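Local coordinates for chitin elicitor receptor kinase 1 (Arabidopsis thaliana, PDB 4EBY), which probably senses fungal chitin through its LysM-containing ectodomain as a plant immune receptor-like kinase, activated by chitin-induced dimerization, at residues L142-S153 against F177-G188; V63-P71 against V125-D133. All coordinates share one frame; numbering follows the deposited sequence.

Interaction 1 (L142-S153 against F177-G188); sequences LFVTYPLRPEDS and FNSGNGIVYVPG. With NAG (2-acetamido-2-deoxy-beta-D-glucopyranose), chain C.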
loop_
_atom_site.group_PDB
_atom_site.type_symbol
_atom_site.label_atom_id
_atom_site.label_comp_id
_atom_site.label_asym_id
_atom_site.label_seq_id
_atom_site.Cartn_x
_atom_site.Cartn_y
_atom_site.Cartn_z
ATOM N N LEU A 142 1.918 13.142 -2.477
ATOM C CA LEU A 142 2.326 11.735 -2.542
ATOM C C LEU A 142 1.910 11.097 -1.232
ATOM O O LEU A 142 2.231 11.617 -0.154
ATOM C CB LEU A 142 3.851 11.622 -2.717
ATOM C CG LEU A 142 4.399 10.198 -2.600
ATOM C CD1 LEU A 142 3.857 9.316 -3.727
ATOM C CD2 LEU A 142 5.921 10.212 -2.678
ATOM N N PHE A 143 1.177 9.989 -1.323
ATOM C CA PHE A 143 0.543 9.383 -0.151
ATOM C C PHE A 143 0.817 7.916 -0.011
ATOM O O PHE A 143 0.849 7.183 -1.009
ATOM C CB PHE A 143 -0.970 9.620 -0.161
ATOM C CG PHE A 143 -1.318 11.036 0.173
ATOM C CD1 PHE A 143 -1.702 11.372 1.459
ATOM C CD2 PHE A 143 -1.166 12.033 -0.769
ATOM C CE1 PHE A 143 -1.949 12.711 1.793
ATOM C CE2 PHE A 143 -1.395 13.353 -0.456
ATOM C CZ PHE A 143 -1.815 13.695 0.820
ATOM N N VAL A 144 1.001 7.516 1.240
ATOM C CA VAL A 144 1.195 6.117 1.601
ATOM C C VAL A 144 -0.159 5.545 1.977
ATOM O O VAL A 144 -0.870 6.097 2.821
ATOM C CB VAL A 144 2.115 5.958 2.828
ATOM C CG1 VAL A 144 2.350 4.484 3.137
ATOM C CG2 VAL A 144 3.468 6.679 2.620
ATOM N N THR A 145 -0.524 4.449 1.330
ATOM C CA THR A 145 -1.658 3.654 1.749
ATOM C C THR A 145 -1.167 2.772 2.898
ATOM O O THR A 145 -0.353 1.853 2.704
ATOM C CB THR A 145 -2.134 2.798 0.571
ATOM O OG1 THR A 145 -2.598 3.675 -0.466
ATOM C CG2 THR A 145 -3.266 1.882 0.990
ATOM N N TYR A 146 -1.639 3.079 4.098
ATOM C CA TYR A 146 -1.031 2.577 5.320
ATOM C C TYR A 146 -2.033 1.752 6.111
ATOM O O TYR A 146 -2.938 2.291 6.731
ATOM C CB TYR A 146 -0.539 3.789 6.148
ATOM C CG TYR A 146 0.238 3.453 7.403
ATOM C CD1 TYR A 146 1.621 3.551 7.427
ATOM C CD2 TYR A 146 -0.416 3.086 8.578
ATOM C CE1 TYR A 146 2.346 3.276 8.575
ATOM C CE2 TYR A 146 0.309 2.799 9.739
ATOM C CZ TYR A 146 1.691 2.897 9.717
ATOM O OH TYR A 146 2.442 2.635 10.844
ATOM N N PRO A 147 -1.915 0.419 6.068
ATOM C CA PRO A 147 -2.829 -0.392 6.885
ATOM C C PRO A 147 -2.458 -0.295 8.374
ATOM O O PRO A 147 -1.302 -0.524 8.762
ATOM C CB PRO A 147 -2.605 -1.823 6.343
ATOM C CG PRO A 147 -1.980 -1.614 4.965
ATOM C CD PRO A 147 -1.096 -0.407 5.158
ATOM N N LEU A 148 -3.446 0.065 9.190
ATOM C CA LEU A 148 -3.251 0.245 10.630
ATOM C C LEU A 148 -3.032 -1.075 11.347
ATOM O O LEU A 148 -3.679 -2.078 11.034
ATOM C CB LEU A 148 -4.466 0.941 11.244
ATOM C CG LEU A 148 -4.684 2.406 10.862
ATOM C CD1 LEU A 148 -6.012 2.912 11.448
ATOM C CD2 LEU A 148 -3.513 3.284 11.327
ATOM N N ARG A 149 -2.121 -1.052 12.316
ATOM C CA ARG A 149 -1.886 -2.197 13.196
ATOM C C ARG A 149 -2.118 -1.792 14.641
ATOM O O ARG A 149 -2.141 -0.604 14.958
ATOM C CB ARG A 149 -0.468 -2.715 13.012
ATOM C CG ARG A 149 -0.302 -3.440 11.677
ATOM C CD ARG A 149 1.091 -4.024 11.505
ATOM N NE ARG A 149 1.448 -4.775 12.696
ATOM C CZ ARG A 149 1.102 -6.036 12.915
ATOM N NH1 ARG A 149 0.434 -6.719 11.995
ATOM N NH2 ARG A 149 1.442 -6.616 14.058
ATOM N N PRO A 150 -2.300 -2.784 15.526
ATOM C CA PRO A 150 -2.650 -2.476 16.919
ATOM C C PRO A 150 -1.640 -1.568 17.618
ATOM O O PRO A 150 -2.025 -0.826 18.531
ATOM C CB PRO A 150 -2.695 -3.862 17.572
ATOM C CG PRO A 150 -3.107 -4.765 16.459
ATOM C CD PRO A 150 -2.367 -4.232 15.253
ATOM N N GLU A 151 -0.383 -1.597 17.191
ATOM C CA GLU A 151 0.639 -0.786 17.827
ATOM C C GLU A 151 0.643 0.670 17.348
ATOM O O GLU A 151 1.279 1.521 17.965
ATOM C CB GLU A 151 2.031 -1.419 17.668
ATOM C CG GLU A 151 2.565 -1.468 16.242
ATOM C CD GLU A 151 2.176 -2.728 15.487
ATOM O OE1 GLU A 151 1.282 -3.477 15.941
ATOM O OE2 GLU A 151 2.777 -2.967 14.420
ATOM N N ASP A 152 -0.075 0.957 16.263
ATOM C CA ASP A 152 -0.140 2.330 15.744
ATOM C C ASP A 152 -1.096 3.223 16.516
ATOM O O ASP A 152 -2.090 2.757 17.053
ATOM C CB ASP A 152 -0.614 2.330 14.291
ATOM C CG ASP A 152 0.382 1.702 13.347
ATOM O OD1 ASP A 152 1.577 2.050 13.412
ATOM O OD2 ASP A 152 -0.041 0.863 12.527
ATOM N N SER A 153 -0.791 4.522 16.533
ATOM C CA SER A 153 -1.707 5.533 17.040
ATOM C C SER A 153 -1.541 6.809 16.215
ATOM O O SER A 153 -0.602 6.927 15.418
ATOM C CB SER A 153 -1.446 5.816 18.526
ATOM O OG SER A 153 -0.129 6.289 18.717
ATOM N N PHE A 177 -7.179 6.397 14.558
ATOM C CA PHE A 177 -5.873 5.866 14.149
ATOM C C PHE A 177 -5.359 4.780 15.088
ATOM O O PHE A 177 -4.309 4.170 14.827
ATOM C CB PHE A 177 -4.833 6.986 14.076
ATOM C CG PHE A 177 -4.831 7.753 12.774
ATOM C CD1 PHE A 177 -3.693 7.799 11.990
ATOM C CD2 PHE A 177 -5.950 8.462 12.358
ATOM C CE1 PHE A 177 -3.666 8.526 10.807
ATOM C CE2 PHE A 177 -5.933 9.185 11.169
ATOM C CZ PHE A 177 -4.787 9.220 10.394
ATOM N N ASN A 178 -6.074 4.550 16.183
ATOM C CA ASN A 178 -5.705 3.499 17.128
ATOM C C ASN A 178 -6.595 2.255 17.011
ATOM O O ASN A 178 -6.540 1.360 17.855
ATOM C CB ASN A 178 -5.751 4.038 18.559
ATOM C CG ASN A 178 -5.082 3.107 19.554
ATOM O OD1 ASN A 178 -4.019 2.542 19.281
ATOM N ND2 ASN A 178 -5.713 2.927 20.711
ATOM N N SER A 179 -7.399 2.178 15.955
ATOM C CA SER A 179 -8.360 1.085 15.846
ATOM C C SER A 179 -7.722 -0.237 15.443
ATOM O O SER A 179 -8.337 -1.287 15.611
ATOM C CB SER A 179 -9.496 1.423 14.878
ATOM O OG SER A 179 -8.997 1.639 13.571
ATOM N N GLY A 180 -6.514 -0.181 14.890
ATOM C CA GLY A 180 -5.769 -1.387 14.570
ATOM C C GLY A 180 -6.258 -2.138 13.347
ATOM O O GLY A 180 -5.871 -3.286 13.126
ATOM N N ASN A 181 -7.115 -1.510 12.555
ATOM C CA ASN A 181 -7.566 -2.132 11.316
ATOM C C ASN A 181 -7.943 -1.131 10.229
ATOM O O ASN A 181 -8.090 0.069 10.491
ATOM C CB ASN A 181 -8.685 -3.147 11.571
ATOM C CG ASN A 181 -9.887 -2.532 12.230
ATOM O OD1 ASN A 181 -10.521 -1.639 11.673
ATOM N ND2 ASN A 181 -10.222 -3.013 13.422
ATOM N N GLY A 182 -8.059 -1.613 9.000
ATOM C CA GLY A 182 -8.321 -0.736 7.873
ATOM C C GLY A 182 -7.112 0.102 7.505
ATOM O O GLY A 182 -5.996 -0.164 7.953
ATOM N N ILE A 183 -7.342 1.100 6.658
ATOM C CA ILE A 183 -6.274 1.862 6.033
ATOM C C ILE A 183 -6.424 3.352 6.353
ATOM O O ILE A 183 -7.548 3.878 6.521
ATOM C CB ILE A 183 -6.325 1.650 4.514
ATOM C CG1 ILE A 183 -5.626 0.319 4.163
ATOM C CG2 ILE A 183 -5.682 2.795 3.767
ATOM C CD1 ILE A 183 -5.964 -0.175 2.797
ATOM N N VAL A 184 -5.286 4.031 6.439
ATOM C CA VAL A 184 -5.275 5.502 6.461
ATOM C C VAL A 184 -4.277 5.955 5.402
ATOM O O VAL A 184 -3.404 5.185 5.008
ATOM C CB VAL A 184 -4.883 6.098 7.829
ATOM C CG1 VAL A 184 -5.983 5.846 8.872
ATOM C CG2 VAL A 184 -3.497 5.602 8.289
ATOM N N TYR A 185 -4.428 7.196 4.940
ATOM C CA TYR A 185 -3.524 7.767 3.952
ATOM C C TYR A 185 -2.601 8.767 4.641
ATOM O O TYR A 185 -3.065 9.692 5.313
ATOM C CB TYR A 185 -4.319 8.456 2.847
ATOM C CG TYR A 185 -5.254 7.518 2.120
ATOM C CD1 TYR A 185 -4.761 6.518 1.301
ATOM C CD2 TYR A 185 -6.629 7.644 2.249
ATOM C CE1 TYR A 185 -5.606 5.657 0.642
ATOM C CE2 TYR A 185 -7.481 6.799 1.591
ATOM C CZ TYR A 185 -6.962 5.806 0.787
ATOM O OH TYR A 185 -7.819 4.956 0.127
ATOM N N VAL A 186 -1.295 8.558 4.481
ATOM C CA VAL A 186 -0.279 9.352 5.180
ATOM C C VAL A 186 0.646 9.966 4.134
ATOM O O VAL A 186 1.168 9.240 3.298
ATOM C CB VAL A 186 0.562 8.409 6.077
ATOM C CG1 VAL A 186 1.709 9.176 6.780
ATOM C CG2 VAL A 186 -0.348 7.666 7.085
ATOM N N PRO A 187 0.875 11.293 4.168
ATOM C CA PRO A 187 1.808 11.868 3.182
ATOM C C PRO A 187 3.149 11.169 3.211
ATOM O O PRO A 187 3.659 10.846 4.287
ATOM C CB PRO A 187 1.987 13.315 3.675
ATOM C CG PRO A 187 0.696 13.629 4.355
ATOM C CD PRO A 187 0.283 12.331 5.042
ATOM N N GLY A 188 3.694 10.896 2.029
ATOM C CA GLY A 188 5.000 10.263 1.931
ATOM C C GLY A 188 6.029 11.139 1.255
ATOM O O GLY A 188 5.709 12.139 0.612
HETATM C C1 NAG C . -3.694 -8.092 8.662
HETATM C C2 NAG C . -2.359 -8.364 9.369
HETATM C C3 NAG C . -2.471 -9.586 10.288
HETATM C C4 NAG C . -3.711 -9.542 11.174
HETATM C C5 NAG C . -4.941 -9.131 10.369
HETATM C C6 NAG C . -6.174 -8.942 11.249
HETATM C C7 NAG C . -0.146 -7.991 8.375
HETATM C C8 NAG C . 0.895 -8.446 7.376
HETATM N N2 NAG C . -1.331 -8.611 8.381
HETATM O O3 NAG C . -1.309 -9.728 11.091
HETATM O O4 NAG C . -3.931 -10.830 11.717
HETATM O O5 NAG C . -4.684 -7.924 9.673
HETATM O O6 NAG C . -5.914 -7.910 12.180
HETATM O O7 NAG C . 0.114 -7.065 9.143
HETATM O O HOH W 1 -4.976 -2.786 8.686
HETATM O O HOH W 2 -4.177 1.405 14.892
HETATM O O HOH W 3 -4.864 -0.624 18.699
#
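Strands 143-147 and 183-187 pair antiparallel, their axes 151° apart, in a ladder that runs from Gly188 N on Leu142 O at one end to Leu148 N on Gly182 O (2.8 Å) at the other. Between these, Val144 and Val186 bond both ways, as do Tyr146 and Val184. Thr145 and Tyr185 lie side by side on one face of the pair: Thr145 OG1 sits at the ring edge, 3.8 Å from Tyr185 CE1, and hydrogen-bonds to Asn128 O. Thr145 CG2 meets Ile183 CG2, which lies over one face of the Tyr185 ring, toward its rim. On the other face, Tyr146 CB rests 4.0 Å from Val186 CG2 while its ring runs alongside Val184. With CG anti to the backbone N (chi1 -175°), the Tyr146 ring leans out from the strand toward the Arg149-Asp152 turn, where OH bonds Asp152 OD1 at 2.8 Å, from above the carboxylate plane. Asp152 OD2 takes Arg149 N on its anti side, so one carboxylate ties this type I turn to the strand; Arg60 adds a salt bridge. Leu148 crosses Val184 at about a right angle, CD2 lying 3.8 Å from Val184 CG2, and its CD1 reaches Asn181 O. Phe143 puts one ring face over Pro187 CA. Beyond the strands water 1 bridges Leu148 O and Gly182 O, and water 2 accepts from Gly180 N. Arg149, bent at chi3 (49°), gives NE to Glu151 OE2 (2.8 Å) within the guanidinium plane and NH1 to O7 of the chain C sugar (2.9 Å). With helices 154-161 and 165-171 between the strands, this is the beta-alpha-alpha-beta fold of a LysM domain, its turn extending Arg149 into a glycan pocket.

Interaction 2 (V63-P71 against V125-D133); sequences VPFPCECQP and VLVNCSCGD. With NAG (2-acetamido-2-deoxy-beta-D-glucopyranose), chain D; NAG (2-acetamido-2-deoxy-beta-D-glucopyranose), chain E.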
loop_
_atom_site.group_PDB
_atom_site.type_symbol
_atom_site.label_atom_id
_atom_site.label_comp_id
_atom_site.label_asym_id
_atom_site.label_seq_id
_atom_site.Cartn_x
_atom_site.Cartn_y
_atom_site.Cartn_z
ATOM N N VAL A 63 6.336 0.570 -1.031
ATOM C CA VAL A 63 6.424 0.155 -2.427
ATOM C C VAL A 63 5.710 1.151 -3.330
ATOM O O VAL A 63 4.499 1.362 -3.180
ATOM C CB VAL A 63 5.776 -1.258 -2.620
ATOM C CG1 VAL A 63 5.903 -1.757 -4.074
ATOM C CG2 VAL A 63 6.392 -2.273 -1.667
ATOM N N PRO A 64 6.417 1.744 -4.306
ATOM C CA PRO A 64 5.703 2.666 -5.199
ATOM C C PRO A 64 4.793 1.924 -6.175
ATOM O O PRO A 64 5.140 0.819 -6.620
ATOM C CB PRO A 64 6.835 3.361 -5.958
ATOM C CG PRO A 64 7.913 2.259 -6.043
ATOM C CD PRO A 64 7.832 1.531 -4.715
ATOM N N PHE A 65 3.632 2.503 -6.476
ATOM C CA PHE A 65 2.715 1.910 -7.459
ATOM C C PHE A 65 1.876 2.992 -8.151
ATOM O O PHE A 65 1.791 4.125 -7.655
ATOM C CB PHE A 65 1.839 0.823 -6.813
ATOM C CG PHE A 65 0.818 1.342 -5.810
ATOM C CD1 PHE A 65 -0.512 1.461 -6.188
ATOM C CD2 PHE A 65 1.176 1.647 -4.505
ATOM C CE1 PHE A 65 -1.484 1.900 -5.277
ATOM C CE2 PHE A 65 0.204 2.098 -3.574
ATOM C CZ PHE A 65 -1.124 2.210 -3.962
ATOM N N PRO A 66 1.293 2.678 -9.319
ATOM C CA PRO A 66 0.509 3.717 -10.020
ATOM C C PRO A 66 -0.804 3.980 -9.300
ATOM O O PRO A 66 -1.393 3.067 -8.732
ATOM C CB PRO A 66 0.196 3.075 -11.384
ATOM C CG PRO A 66 1.173 1.910 -11.512
ATOM C CD PRO A 66 1.406 1.436 -10.106
ATOM N N CYS A 67 -1.269 5.222 -9.327
ATOM C CA CYS A 67 -2.503 5.568 -8.618
ATOM C C CYS A 67 -3.475 6.111 -9.666
ATOM O O CYS A 67 -3.287 7.205 -10.196
ATOM C CB CYS A 67 -2.197 6.591 -7.514
ATOM S SG CYS A 67 -3.645 7.082 -6.475
ATOM N N GLU A 68 -4.497 5.321 -9.997
ATOM C CA GLU A 68 -5.321 5.574 -11.179
ATOM C C GLU A 68 -6.783 5.760 -10.807
ATOM O O GLU A 68 -7.234 5.225 -9.799
ATOM C CB GLU A 68 -5.203 4.387 -12.148
ATOM C CG GLU A 68 -3.821 4.302 -12.802
ATOM C CD GLU A 68 -3.273 2.901 -12.871
ATOM O OE1 GLU A 68 -3.737 2.026 -12.111
ATOM O OE2 GLU A 68 -2.354 2.680 -13.687
ATOM N N CYS A 69 -7.522 6.513 -11.623
ATOM C CA CYS A 69 -8.955 6.664 -11.393
ATOM C C CYS A 69 -9.662 5.358 -11.738
ATOM O O CYS A 69 -9.398 4.758 -12.779
ATOM C CB CYS A 69 -9.518 7.823 -12.206
ATOM S SG CYS A 69 -11.168 8.320 -11.621
ATOM N N GLN A 70 -10.531 4.902 -10.838
ATOM C CA GLN A 70 -11.235 3.629 -11.010
ATOM C C GLN A 70 -12.709 3.882 -11.267
ATOM O O GLN A 70 -13.235 4.913 -10.869
ATOM C CB GLN A 70 -11.115 2.791 -9.746
ATOM C CG GLN A 70 -9.667 2.449 -9.361
ATOM C CD GLN A 70 -9.009 1.501 -10.346
ATOM O OE1 GLN A 70 -9.663 0.628 -10.927
ATOM N NE2 GLN A 70 -7.701 1.654 -10.530
ATOM N N PRO A 71 -13.383 2.925 -11.916
ATOM C CA PRO A 71 -14.835 3.096 -12.064
ATOM C C PRO A 71 -15.476 3.247 -10.694
ATOM O O PRO A 71 -15.137 2.506 -9.779
ATOM C CB PRO A 71 -15.274 1.787 -12.724
ATOM C CG PRO A 71 -14.047 1.313 -13.465
ATOM C CD PRO A 71 -12.891 1.707 -12.575
ATOM N N VAL A 125 -6.435 -7.651 -7.852
ATOM C CA VAL A 125 -6.281 -7.225 -6.456
ATOM C C VAL A 125 -6.276 -5.712 -6.364
ATOM O O VAL A 125 -5.334 -5.072 -6.828
ATOM C CB VAL A 125 -4.945 -7.734 -5.894
ATOM C CG1 VAL A 125 -4.792 -7.304 -4.441
ATOM C CG2 VAL A 125 -4.859 -9.277 -6.005
ATOM N N LEU A 126 -7.331 -5.138 -5.783
ATOM C CA LEU A 126 -7.441 -3.684 -5.689
ATOM C C LEU A 126 -6.801 -3.138 -4.423
ATOM O O LEU A 126 -7.108 -3.569 -3.308
ATOM C CB LEU A 126 -8.929 -3.282 -5.729
ATOM C CG LEU A 126 -9.172 -1.788 -5.546
ATOM C CD1 LEU A 126 -8.530 -1.030 -6.693
ATOM C CD2 LEU A 126 -10.694 -1.521 -5.472
ATOM N N VAL A 127 -5.912 -2.167 -4.595
ATOM C CA VAL A 127 -5.365 -1.444 -3.459
ATOM C C VAL A 127 -5.653 0.037 -3.720
ATOM O O VAL A 127 -5.316 0.564 -4.794
ATOM C CB VAL A 127 -3.843 -1.666 -3.364
ATOM C CG1 VAL A 127 -3.236 -0.787 -2.296
ATOM C CG2 VAL A 127 -3.521 -3.164 -3.066
ATOM N N ASN A 128 -6.273 0.706 -2.754
ATOM C CA ASN A 128 -6.655 2.096 -2.962
ATOM C C ASN A 128 -5.503 3.044 -2.670
ATOM O O ASN A 128 -4.491 2.650 -2.074
ATOM C CB ASN A 128 -7.852 2.423 -2.084
ATOM C CG ASN A 128 -9.115 1.772 -2.582
ATOM O OD1 ASN A 128 -9.216 1.406 -3.763
ATOM N ND2 ASN A 128 -10.111 1.656 -1.686
ATOM N N CYS A 129 -5.646 4.291 -3.119
ATOM C CA CYS A 129 -4.592 5.276 -2.890
ATOM C C CYS A 129 -5.214 6.651 -2.822
ATOM O O CYS A 129 -6.411 6.800 -3.047
ATOM C CB CYS A 129 -3.555 5.226 -4.022
ATOM S SG CYS A 129 -4.238 5.289 -5.730
ATOM N N SER A 130 -4.380 7.642 -2.522
ATOM C CA SER A 130 -4.801 9.041 -2.494
ATOM C C SER A 130 -3.769 9.891 -3.212
ATOM O O SER A 130 -2.577 9.585 -3.158
ATOM C CB SER A 130 -4.890 9.526 -1.054
ATOM O OG SER A 130 -5.286 10.908 -1.030
ATOM N N CYS A 131 -4.243 10.971 -3.845
ATOM C CA CYS A 131 -3.384 11.999 -4.427
ATOM C C CYS A 131 -3.400 13.280 -3.602
ATOM O O CYS A 131 -2.796 14.281 -4.001
ATOM C CB CYS A 131 -3.787 12.300 -5.876
ATOM S SG CYS A 131 -3.616 10.838 -6.952
ATOM N N GLY A 132 -4.076 13.244 -2.458
ATOM C CA GLY A 132 -4.176 14.420 -1.603
ATOM C C GLY A 132 -5.512 15.127 -1.680
ATOM O O GLY A 132 -6.479 14.624 -2.261
ATOM N N ASP A 133 -5.557 16.319 -1.087
ATOM C CA ASP A 133 -6.787 17.079 -0.960
ATOM C C ASP A 133 -6.346 18.515 -0.708
ATOM O O ASP A 133 -5.785 18.832 0.340
ATOM C CB ASP A 133 -7.603 16.558 0.216
ATOM C CG ASP A 133 -8.939 17.262 0.356
ATOM O OD1 ASP A 133 -9.127 18.327 -0.266
ATOM O OD2 ASP A 133 -9.794 16.741 1.097
HETATM C C1 NAG D . -11.419 1.277 -2.189
HETATM C C2 NAG D . -11.942 0.190 -1.244
HETATM C C3 NAG D . -13.380 -0.204 -1.566
HETATM C C4 NAG D . -14.266 1.003 -1.781
HETATM C C5 NAG D . -13.583 2.039 -2.669
HETATM C C6 NAG D . -14.418 3.307 -2.813
HETATM C C7 NAG D . -10.245 -1.432 -0.568
HETATM C C8 NAG D . -9.570 -2.754 -0.927
HETATM N N2 NAG D . -11.162 -1.022 -1.412
HETATM O O3 NAG D . -13.920 -1.017 -0.540
HETATM O O4 NAG D . -15.460 0.554 -2.398
HETATM O O5 NAG D . -12.315 2.373 -2.140
HETATM O O6 NAG D . -14.655 3.909 -1.560
HETATM O O7 NAG D . -9.922 -0.782 0.427
HETATM C C1 NAG E . -9.572 -2.587 -12.350
HETATM C C2 NAG E . -9.893 -1.752 -13.596
HETATM C C3 NAG E . -11.407 -1.652 -13.732
HETATM C C4 NAG E . -11.997 -3.052 -13.794
HETATM C C5 NAG E . -11.522 -3.908 -12.632
HETATM C C6 NAG E . -12.028 -5.342 -12.794
HETATM C C7 NAG E . -8.629 0.131 -14.524
HETATM C C8 NAG E . -7.998 1.476 -14.248
HETATM N N2 NAG E . -9.336 -0.411 -13.531
HETATM O O3 NAG E . -11.739 -0.919 -14.900
HETATM O O4 NAG E . -13.399 -3.000 -13.706
HETATM O O5 NAG E . -10.113 -3.879 -12.543
HETATM O O6 NAG E . -11.463 -5.970 -13.932
HETATM O O7 NAG E . -8.479 -0.406 -15.624
#
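The Phe65 ring turns its edge to Asn128 O, 3.9 Å from CZ and in the ring plane, with Val63 O also at the edge; Val127 CG1, 4.0 Å from Phe65 CZ, and Cys129 CB come in obliquely. Phe79 of strand 74-82 meets the same ring. The central element is the Cys67-Cys129 disulfide, one of three in this ectodomain, which joins two Cys-X-Cys motifs, Cys67/Cys69 and Cys129/Cys131, as in LysM receptor kinases. Its two SG atoms are 2.0 Å apart with a chi3 of 100°, near the relaxed right angle, and it joins backbones that run nearly at right angles to each other. The two cysteines enter differently: Cys67 SG lies anti to its backbone N, whereas Cys129 SG stands between backbone N and carbonyl carbon (chi1 50°), which brings it to the Phe65 ring as an oblique sulfur-aromatic contact 5.5 Å from the centroid. Cys131 SG, bonded to Cys5, packs 3.8 Å from Cys67 SG, and Cys69 is bonded to Cys1, so the outer cysteines fasten these same segments to the N-terminal end. Past Cys129, Ser130 OG accepts from Gly132 N in an ST turn. Toward the other end, the Gln70 amide carbon makes a looser approach to Leu126 CD1, and Leu126 also packs on helix 103-109. Sugars lie around this contact. Pro71 CG approaches O3 of the chain E sugar, while Asn128 ND2 is joined covalently to C1 of the chain D sugar (1.5 Å), the bond of an N-linked glycan. Gln70 presents OE1 to N2 of the chain E sugar, which donates a 2.8 Å hydrogen bond with an N-H...O angle of 162°.

From the N terminus, strand 8-13 comes first and later lies between strand 60-70 and strand 143-147 in the six-stranded sheet. Interaction 2 then closes a loop of 53 residues between 63-71 and 125-133, holding strand 74-82 and helices 89-96 and 103-109. Only after it is complete does interaction 1 open, closing 23 residues with two helices between 142-153 and 177-188; the two are in series, neither nested nor crossed. They nevertheless touch: Tyr185 OH lies 3.4 Å from Asn128 CB, and Phe143 packs on Ser130 and Gly132. Disulfide-linked chain thus abuts the antiparallel strand pair at one end of the sheet, in the last LysM unit.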